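Local coordinates for extracellular sialidase/neuraminidase, putative (Aspergillus fumigatus, PDB 2XZI), which is a Kdnase of the sialidase family, a six-bladed beta-propeller that probably releases terminal Kdn, a deaminated sialic acid, from glycosides, at residues Asp110-Ile115 against Glu157-Gly162; Asn189-Thr194 against Gly230-Thr235; Gly196-Pro201 against Gly214-Ser219. All blocks are in the same frame, centred on the assembly; numbering follows the deposited sequence.

Contact 1. Residues Asp110-Ile115 against Glu157-Gly162; sequences DDDNTI and ESRDDG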
loop_
_atom_site.group_PDB
_atom_site.type_symbol
_atom_site.label_atom_id
_atom_site.label_comp_id
_atom_site.label_asym_id
_atom_site.label_seq_id
_atom_site.Cartn_x
_atom_site.Cartn_y
_atom_site.Cartn_z
ATOM N N ASP A 110 7.491 -4.345 -13.395
ATOM C CA ASP A 110 8.722 -4.138 -14.169
ATOM C C ASP A 110 8.434 -3.965 -15.663
ATOM O O ASP A 110 7.308 -4.202 -16.102
ATOM C CB ASP A 110 9.732 -5.258 -13.913
ATOM C CG ASP A 110 11.178 -4.771 -13.936
ATOM O OD1 ASP A 110 11.460 -3.694 -14.524
ATOM O OD2 ASP A 110 12.032 -5.476 -13.360
ATOM N N ASP A 111 9.452 -3.568 -16.441
ATOM C CA ASP A 111 9.273 -3.153 -17.851
ATOM C C ASP A 111 8.767 -4.272 -18.758
ATOM O O ASP A 111 8.128 -4.013 -19.793
ATOM C CB ASP A 111 10.591 -2.646 -18.461
ATOM C CG ASP A 111 11.195 -1.476 -17.714
ATOM O OD1 ASP A 111 10.515 -0.862 -16.861
ATOM O OD2 ASP A 111 12.369 -1.166 -17.997
ATOM N N ASP A 112 9.098 -5.507 -18.394
ATOM C CA ASP A 112 8.712 -6.696 -19.160
ATOM C C ASP A 112 7.331 -7.201 -18.766
ATOM O O ASP A 112 6.876 -8.227 -19.263
ATOM C CB ASP A 112 9.736 -7.814 -18.939
ATOM C CG ASP A 112 9.772 -8.306 -17.496
ATOM O OD1 ASP A 112 9.549 -7.484 -16.565
ATOM O OD2 ASP A 112 9.990 -9.512 -17.275
ATOM N N ASN A 113 6.689 -6.463 -17.857
ATOM C CA ASN A 113 5.446 -6.870 -17.183
ATOM C C ASN A 113 5.559 -7.977 -16.146
ATOM O O ASN A 113 4.538 -8.498 -15.703
ATOM C CB ASN A 113 4.268 -7.114 -18.144
ATOM C CG ASN A 113 2.944 -6.861 -17.479
ATOM O OD1 ASN A 113 2.807 -5.918 -16.692
ATOM N ND2 ASN A 113 1.956 -7.715 -17.762
ATOM N N THR A 114 6.776 -8.337 -15.722
ATOM C CA THR A 114 6.876 -9.130 -14.495
ATOM C C THR A 114 6.339 -8.263 -13.346
ATOM O O THR A 114 6.746 -7.101 -13.191
ATOM C CB THR A 114 8.307 -9.549 -14.173
ATOM O OG1 THR A 114 8.742 -10.494 -15.163
ATOM C CG2 THR A 114 8.404 -10.200 -12.795
ATOM N N ILE A 115 5.417 -8.815 -12.577
ATOM C CA ILE A 115 4.985 -8.112 -11.377
ATOM C C ILE A 115 5.673 -8.728 -10.163
ATOM O O ILE A 115 5.438 -9.880 -9.816
ATOM C CB ILE A 115 3.456 -8.096 -11.176
ATOM C CG1 ILE A 115 2.734 -7.574 -12.431
ATOM C CG2 ILE A 115 3.126 -7.230 -9.952
ATOM C CD1 ILE A 115 2.196 -8.701 -13.333
ATOM N N GLU A 157 6.684 -13.396 -7.640
ATOM C CA GLU A 157 6.408 -12.644 -8.854
ATOM C C GLU A 157 5.443 -13.387 -9.751
ATOM O O GLU A 157 5.228 -14.588 -9.587
ATOM C CB GLU A 157 7.694 -12.261 -9.597
ATOM C CG GLU A 157 8.460 -13.422 -10.205
ATOM C CD GLU A 157 9.254 -14.216 -9.192
ATOM O OE1 GLU A 157 9.891 -13.596 -8.312
ATOM O OE2 GLU A 157 9.262 -15.459 -9.286
ATOM N N SER A 158 4.835 -12.632 -10.652
ATOM C CA SER A 158 3.946 -13.196 -11.659
ATOM C C SER A 158 4.453 -12.843 -13.044
ATOM O O SER A 158 4.871 -11.711 -13.294
ATOM C CB SER A 158 2.521 -12.681 -11.454
ATOM O OG SER A 158 1.662 -13.073 -12.524
ATOM N N ARG A 159 4.403 -13.838 -13.942
ATOM C CA ARG A 159 4.812 -13.632 -15.334
ATOM C C ARG A 159 3.614 -13.625 -16.281
ATOM O O ARG A 159 3.791 -13.520 -17.500
ATOM C CB ARG A 159 5.758 -14.747 -15.792
ATOM C CG ARG A 159 6.852 -15.139 -14.829
ATOM C CD ARG A 159 7.876 -14.030 -14.623
ATOM N NE ARG A 159 9.002 -14.512 -13.822
ATOM C CZ ARG A 159 10.175 -13.884 -13.728
ATOM N NH1 ARG A 159 10.368 -12.709 -14.335
ATOM N NH2 ARG A 159 11.142 -14.417 -12.981
ATOM N N ASP A 160 2.414 -13.752 -15.725
ATOM C CA ASP A 160 1.189 -13.896 -16.522
ATOM C C ASP A 160 0.106 -12.907 -16.089
ATOM O O ASP A 160 -1.074 -13.259 -15.943
ATOM C CB ASP A 160 0.692 -15.347 -16.489
ATOM C CG ASP A 160 0.411 -15.852 -15.081
ATOM O OD1 ASP A 160 0.475 -15.061 -14.108
ATOM O OD2 ASP A 160 0.124 -17.070 -14.932
ATOM N N ASP A 161 0.549 -11.662 -15.870
ATOM C CA ASP A 161 -0.346 -10.531 -15.610
ATOM C C ASP A 161 -1.157 -10.760 -14.315
ATOM O O ASP A 161 -2.340 -10.362 -14.211
ATOM C CB ASP A 161 -1.241 -10.301 -16.850
ATOM C CG ASP A 161 -1.579 -8.837 -17.086
ATOM O OD1 ASP A 161 -0.851 -7.940 -16.602
ATOM O OD2 ASP A 161 -2.583 -8.568 -17.801
ATOM N N GLY A 162 -0.516 -11.380 -13.321
ATOM C CA GLY A 162 -1.139 -11.604 -12.017
ATOM C C GLY A 162 -1.975 -12.859 -11.892
ATOM O O GLY A 162 -2.541 -13.132 -10.829
HETATM O O HOH W 1 3.112 -10.592 -16.648
#
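Thr114 OG1 is gripped from two sides: it donates to Asp112 OD2 (2.6 Å) and accepts from Arg159 NH1 at 2.9 Å. The arginine reaches it by bending at chi2 (-67°), its chain running alongside the threonine, and NH1 also bonds to Gly214 O. Glu157 CG lies over one face of the same guanidinium. Asp112 meanwhile closes an Asx turn, OD1 taking the N-H of Thr114 from above the carboxylate plane, overlapping the end of the type I turn Asp110-Asn113. Next to it Ile115 and Ser158 form an antiparallel hydrogen-bonded pair, Ile115 N to Ser158 O 3.0 Å and Ser158 N to Ile115 O 2.9 Å. Ser158 opens an Asp-box, the hairpin-turn motif of sialidase propellers: its OG takes Gly162 N, and both Ser158 and Asp160 bond to Thr164. At the far end Asn113 ND2 donates to Asp161 OD1 at 3.0 Å, nearly straight (164°); this oxygen, met from above its carboxylate plane, also bonds Thr46, while OD2 takes Arg50 and Thr48. The contact thus ties the turn between the neighbouring strands 101-109 and 115-122 of a propeller blade to the end of strand 152-158, which pairs with 115-122.

Contact 2. Residues Asn189-Thr194 against Gly230-Thr235; sequences NGIRLT and GTIVQT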
loop_
_atom_site.group_PDB
_atom_site.type_symbol
_atom_site.label_atom_id
_atom_site.label_comp_id
_atom_site.label_asym_id
_atom_site.label_seq_id
_atom_site.Cartn_x
_atom_site.Cartn_y
_atom_site.Cartn_z
ATOM N N ASN A 189 3.539 0.313 -2.525
ATOM C CA ASN A 189 4.135 0.056 -3.842
ATOM C C ASN A 189 5.578 0.474 -3.930
ATOM O O ASN A 189 6.029 1.364 -3.220
ATOM C CB ASN A 189 3.339 0.752 -4.964
ATOM C CG ASN A 189 3.477 2.260 -4.914
ATOM O OD1 ASN A 189 2.808 2.934 -4.130
ATOM N ND2 ASN A 189 4.375 2.800 -5.724
ATOM N N GLY A 190 6.281 -0.184 -4.841
ATOM C CA GLY A 190 7.573 0.291 -5.344
ATOM C C GLY A 190 7.408 1.012 -6.671
ATOM O O GLY A 190 6.291 1.140 -7.201
ATOM N N ILE A 191 8.531 1.493 -7.209
ATOM C CA ILE A 191 8.528 2.285 -8.433
ATOM C C ILE A 191 9.629 1.871 -9.379
ATOM O O ILE A 191 10.594 1.221 -8.977
ATOM C CB ILE A 191 8.671 3.810 -8.137
ATOM C CG1 ILE A 191 10.007 4.095 -7.428
ATOM C CG2 ILE A 191 7.437 4.319 -7.363
ATOM C CD1 ILE A 191 10.249 5.546 -7.128
ATOM N N ARG A 192 9.471 2.269 -10.640
ATOM C CA ARG A 192 10.525 2.149 -11.652
ATOM C C ARG A 192 10.944 3.555 -12.043
ATOM O O ARG A 192 10.091 4.387 -12.403
ATOM C CB ARG A 192 10.009 1.360 -12.861
ATOM C CG ARG A 192 11.056 1.006 -13.920
ATOM C CD ARG A 192 11.051 2.024 -15.043
ATOM N NE ARG A 192 11.692 1.525 -16.269
ATOM C CZ ARG A 192 12.146 2.303 -17.249
ATOM N NH1 ARG A 192 12.046 3.631 -17.172
ATOM N NH2 ARG A 192 12.705 1.755 -18.318
ATOM N N LEU A 193 12.254 3.808 -12.009
ATOM C CA LEU A 193 12.806 5.138 -12.258
ATOM C C LEU A 193 12.944 5.418 -13.749
ATOM O O LEU A 193 13.062 4.485 -14.548
ATOM C CB LEU A 193 14.169 5.274 -11.584
ATOM C CG LEU A 193 14.209 4.947 -10.089
ATOM C CD1 LEU A 193 15.605 5.277 -9.535
ATOM C CD2 LEU A 193 13.186 5.764 -9.327
ATOM N N THR A 194 12.967 6.703 -14.097
ATOM C CA THR A 194 13.251 7.113 -15.473
ATOM C C THR A 194 14.554 6.461 -15.950
ATOM O O THR A 194 14.654 6.063 -17.094
ATOM C CB THR A 194 13.337 8.652 -15.608
ATOM O OG1 THR A 194 14.309 9.152 -14.678
ATOM C CG2 THR A 194 11.980 9.286 -15.342
ATOM N N GLY A 230 7.447 3.170 4.826
ATOM C CA GLY A 230 7.813 4.217 3.902
ATOM C C GLY A 230 7.104 4.176 2.571
ATOM O O GLY A 230 6.568 3.136 2.168
ATOM N N THR A 231 7.102 5.330 1.915
ATOM C CA THR A 231 6.653 5.502 0.530
ATOM C C THR A 231 7.791 6.132 -0.256
ATOM O O THR A 231 8.624 6.838 0.311
ATOM C CB THR A 231 5.372 6.379 0.371
ATOM O OG1 THR A 231 5.681 7.783 0.488
ATOM C CG2 THR A 231 4.291 6.002 1.382
ATOM N N ILE A 232 7.824 5.850 -1.553
ATOM C CA ILE A 232 8.852 6.368 -2.452
ATOM C C ILE A 232 8.212 6.898 -3.729
ATOM O O ILE A 232 7.247 6.313 -4.266
ATOM C CB ILE A 232 9.919 5.268 -2.771
ATOM C CG1 ILE A 232 11.155 5.853 -3.469
ATOM C CG2 ILE A 232 9.332 4.124 -3.617
ATOM C CD1 ILE A 232 12.162 6.458 -2.542
ATOM N N VAL A 233 8.733 8.024 -4.208
ATOM C CA VAL A 233 8.358 8.541 -5.525
ATOM C C VAL A 233 9.582 9.183 -6.159
ATOM O O VAL A 233 10.502 9.617 -5.457
ATOM C CB VAL A 233 7.141 9.515 -5.457
ATOM C CG1 VAL A 233 7.589 10.952 -5.142
ATOM C CG2 VAL A 233 6.308 9.471 -6.746
ATOM N N GLN A 234 9.574 9.223 -7.484
ATOM C CA GLN A 234 10.544 10.010 -8.218
ATOM C C GLN A 234 9.840 11.306 -8.575
ATOM O O GLN A 234 8.810 11.295 -9.235
ATOM C CB GLN A 234 10.990 9.281 -9.474
ATOM C CG GLN A 234 12.210 9.917 -10.111
ATOM C CD GLN A 234 12.669 9.209 -11.367
ATOM O OE1 GLN A 234 11.946 8.403 -11.978
ATOM N NE2 GLN A 234 13.891 9.527 -11.776
ATOM N N THR A 235 10.386 12.401 -8.075
ATOM C CA THR A 235 9.800 13.726 -8.252
ATOM C C THR A 235 10.093 14.227 -9.670
ATOM O O THR A 235 10.903 13.623 -10.375
ATOM C CB THR A 235 10.242 14.699 -7.126
ATOM O OG1 THR A 235 11.646 14.574 -6.893
ATOM C CG2 THR A 235 9.520 14.333 -5.829
HETATM O O HOH W 2 5.700 3.861 -2.143
HETATM O O HOH W 3 4.621 2.224 -0.122
HETATM O O HOH W 4 4.966 5.789 -5.691
HETATM O O HOH W 5 9.510 6.876 -11.305
#
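Ile191 lays its CD1 methyl against the side chain of Ile232, 3.8 Å from CG1, the two side chains crossing at about a right angle. With chi1 at 61°, CG1 sits between the backbone N and the carbonyl carbon; chi2 then extends the chain, and CD1 arrives over the backbone as well, 3.8 Å from Gln234 N. The other branch, CG2, lies 3.7 Å from Ile232 O. Gln234, which has the most surface buried here, stretches across to the loop at Leu193 and Thr194. Its chain is fully extended, CG opposite the backbone N, and delivers the amide to Thr194: OE1 accepts the backbone N-H of Thr194 at 2.9 Å, on a lone pair in the carbonyl plane and at 162°, while NE2 donates to Thr194 OG1 at 3.0 Å, somewhat tilted from the amide plane. Two bonds to one residue hold the amide's rotation, and a second NE2 bond, to Gly238 O, supports it. A water bridges OE1 to Arg192 O. Leu193 CD2 packs beside the amide, 3.9 Å from OE1. No backbone-to-backbone bond joins the segments; at the Asn189 end one water links Asn189 O to Ile232 N, and another links Asn189 ND2 to Ile232 O. The touching parts, 189-194 and 232-234, run 20° apart, yet belong to different sheets: 191-192 is an outermost strand beside 198-202, whereas 230-234 pairs with 240-244, so side chains and water join adjacent propeller blades, with Val199 and Pro201 of strand 198-202 also touching Ile232.

Contact 3. Residues Gly196-Pro201 against Gly214-Ser219; sequences GELVIP and GNRTWS. With NO2 (nitrite ion), chain H.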
loop_
_atom_site.group_PDB
_atom_site.type_symbol
_atom_site.label_atom_id
_atom_site.label_comp_id
_atom_site.label_asym_id
_atom_site.label_seq_id
_atom_site.Cartn_x
_atom_site.Cartn_y
_atom_site.Cartn_z
ATOM N N GLY A 196 15.755 3.567 -15.060
ATOM C CA GLY A 196 15.568 2.131 -15.271
ATOM C C GLY A 196 15.576 1.230 -14.055
ATOM O O GLY A 196 15.173 0.063 -14.151
ATOM N N GLU A 197 16.055 1.742 -12.925
ATOM C CA GLU A 197 16.116 0.938 -11.690
ATOM C C GLU A 197 14.752 0.804 -11.013
ATOM O O GLU A 197 13.861 1.630 -11.215
ATOM C CB GLU A 197 17.093 1.534 -10.675
ATOM C CG GLU A 197 18.527 1.760 -11.172
ATOM C CD GLU A 197 18.728 3.105 -11.859
ATOM O OE1 GLU A 197 17.737 3.838 -12.123
ATOM O OE2 GLU A 197 19.912 3.430 -12.121
ATOM N N LEU A 198 14.615 -0.246 -10.208
ATOM C CA LEU A 198 13.457 -0.361 -9.312
ATOM C C LEU A 198 13.837 0.121 -7.925
ATOM O O LEU A 198 14.955 -0.104 -7.462
ATOM C CB LEU A 198 12.964 -1.800 -9.215
ATOM C CG LEU A 198 12.581 -2.497 -10.528
ATOM C CD1 LEU A 198 11.997 -3.873 -10.254
ATOM C CD2 LEU A 198 11.577 -1.667 -11.305
ATOM N N VAL A 199 12.897 0.774 -7.244
ATOM C CA VAL A 199 13.108 1.166 -5.857
ATOM C C VAL A 199 11.874 0.767 -5.066
ATOM O O VAL A 199 10.742 1.174 -5.396
ATOM C CB VAL A 199 13.348 2.690 -5.681
ATOM C CG1 VAL A 199 13.693 2.992 -4.224
ATOM C CG2 VAL A 199 14.478 3.164 -6.559
ATOM N N ILE A 200 12.115 -0.041 -4.035
ATOM C CA ILE A 200 11.076 -0.538 -3.139
ATOM C C ILE A 200 11.341 0.006 -1.735
ATOM O O ILE A 200 12.426 -0.205 -1.179
ATOM C CB ILE A 200 11.020 -2.092 -3.165
ATOM C CG1 ILE A 200 10.753 -2.611 -4.598
ATOM C CG2 ILE A 200 9.979 -2.618 -2.172
ATOM C CD1 ILE A 200 12.023 -2.761 -5.509
ATOM N N PRO A 201 10.374 0.732 -1.167
ATOM C CA PRO A 201 10.619 1.292 0.163
ATOM C C PRO A 201 10.437 0.244 1.235
ATOM O O PRO A 201 9.523 -0.577 1.157
ATOM C CB PRO A 201 9.545 2.377 0.287
ATOM C CG PRO A 201 8.389 1.837 -0.514
ATOM C CD PRO A 201 9.024 1.071 -1.668
ATOM N N GLY A 214 12.514 -7.882 -14.733
ATOM C CA GLY A 214 12.012 -9.185 -14.323
ATOM C C GLY A 214 13.093 -10.214 -14.016
ATOM O O GLY A 214 12.790 -11.370 -13.727
ATOM N N ASN A 215 14.354 -9.774 -14.069
ATOM C CA ASN A 215 15.498 -10.613 -13.665
ATOM C C ASN A 215 16.507 -9.734 -12.933
ATOM O O ASN A 215 17.729 -9.784 -13.171
ATOM C CB ASN A 215 16.149 -11.339 -14.859
ATOM C CG ASN A 215 15.461 -12.664 -15.211
ATOM O OD1 ASN A 215 15.701 -13.704 -14.581
ATOM N ND2 ASN A 215 14.620 -12.634 -16.240
ATOM N N ARG A 216 15.987 -8.942 -11.999
ATOM C CA ARG A 216 16.789 -7.947 -11.302
ATOM C C ARG A 216 17.719 -8.527 -10.264
ATOM O O ARG A 216 17.436 -9.561 -9.677
ATOM C CB ARG A 216 15.874 -6.931 -10.608
ATOM C CG ARG A 216 14.927 -6.187 -11.552
ATOM C CD ARG A 216 15.632 -5.236 -12.511
ATOM N NE ARG A 216 14.636 -4.374 -13.127
ATOM C CZ ARG A 216 14.864 -3.146 -13.557
ATOM N NH1 ARG A 216 16.087 -2.609 -13.464
ATOM N NH2 ARG A 216 13.867 -2.444 -14.078
ATOM N N THR A 217 18.831 -7.838 -10.062
ATOM C CA THR A 217 19.645 -8.080 -8.887
ATOM C C THR A 217 19.317 -7.006 -7.851
ATOM O O THR A 217 19.129 -5.825 -8.178
ATOM C CB THR A 217 21.125 -8.138 -9.236
ATOM O OG1 THR A 217 21.478 -6.950 -9.926
ATOM C CG2 THR A 217 21.389 -9.328 -10.150
ATOM N N TRP A 218 19.223 -7.439 -6.606
ATOM C CA TRP A 218 18.755 -6.583 -5.527
ATOM C C TRP A 218 19.907 -6.160 -4.641
ATOM O O TRP A 218 20.859 -6.929 -4.419
ATOM C CB TRP A 218 17.681 -7.277 -4.684
ATOM C CG TRP A 218 16.580 -7.891 -5.488
ATOM C CD1 TRP A 218 16.406 -9.229 -5.765
ATOM C CD2 TRP A 218 15.501 -7.205 -6.136
ATOM N NE1 TRP A 218 15.292 -9.407 -6.551
ATOM C CE2 TRP A 218 14.715 -8.186 -6.795
ATOM C CE3 TRP A 218 15.126 -5.858 -6.229
ATOM C CZ2 TRP A 218 13.561 -7.859 -7.521
ATOM C CZ3 TRP A 218 13.967 -5.530 -6.970
ATOM C CH2 TRP A 218 13.209 -6.540 -7.600
ATOM N N SER A 219 19.819 -4.941 -4.125
ATOM C CA SER A 219 20.763 -4.488 -3.101
ATOM C C SER A 219 20.033 -3.577 -2.119
ATOM O O SER A 219 18.876 -3.190 -2.358
ATOM C CB SER A 219 21.944 -3.769 -3.740
ATOM O OG SER A 219 21.511 -2.630 -4.431
HETATM N N NO2 H . 22.508 1.364 -3.339
HETATM O O1 NO2 H . 22.163 2.435 -4.272
HETATM O O2 NO2 H . 22.623 0.093 -4.058
#
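Arg216 and Leu198 carry most of this contact, and Trp218 completes it. The arginine reaches Gly196 end-on: NH1 at 2.9 Å and NH2 at 2.8 Å both donate to Gly196 O, which lies near the guanidinium plane. NH2 approaches almost in line with the C=O bond, whereas NH1 is tilted from the carbonyl plane. The side chain gets there by a bend at chi2 (-68°). Leu198 meets it at about a right angle, its CG 3.5 Å above one guanidinium face and offset toward the rim, with CD2 3.7 Å from Arg216 NH2. Leu198 CD1 lies between the two, near Arg216 NE and 4.0 Å from Trp218 CH2. Beyond it Ile200 CD1 lies 3.7 Å from Trp218 CZ3, so the six-membered ring of the indole touches both aliphatic side chains. Arg216 CB packs over one face of the indole, and the rings of Tyr116 and Phe118 meet Trp218 edge-to-face. Ser219 OG donates to a nitrite oxygen, O2, at 3.0 Å; Arg210 also binds this ion, which probably came from the crystallisation liquor. The backbones here are separated by strand 205-210, so the contact is made by side chains and the Gly196 carbonyl. With NH2 also in a salt bridge to Asp110, the guanidinium sets its charge between a carboxylate and a carbonyl while its face stays against leucine, which would probably favour a firmly oriented cation at the edge of an apolar patch.

In the fold
All three contacts are partly buried, but contact 2 lies nearer the centre of the chain (about 12 Å, against about 18 Å for the other two). Contact 1 is the one with paired backbones, strengthened by charged and hydroxyl groups at a blade's loops. Contact 3 spans a single sheet through side chains and one backbone carbonyl, joining strands 198-202 and 217-222 across 205-210, and is nested in the chain loop that contact 2 closes. Contact 2 joins two sheets by isoleucines, one amide and waters. Contacts 2 and 3 share a sheet through the neighbouring strands 191-192 and 198-202. Salt bridges tie contact 1 to both: Asp111 to Arg192 and Asp110 to Arg216.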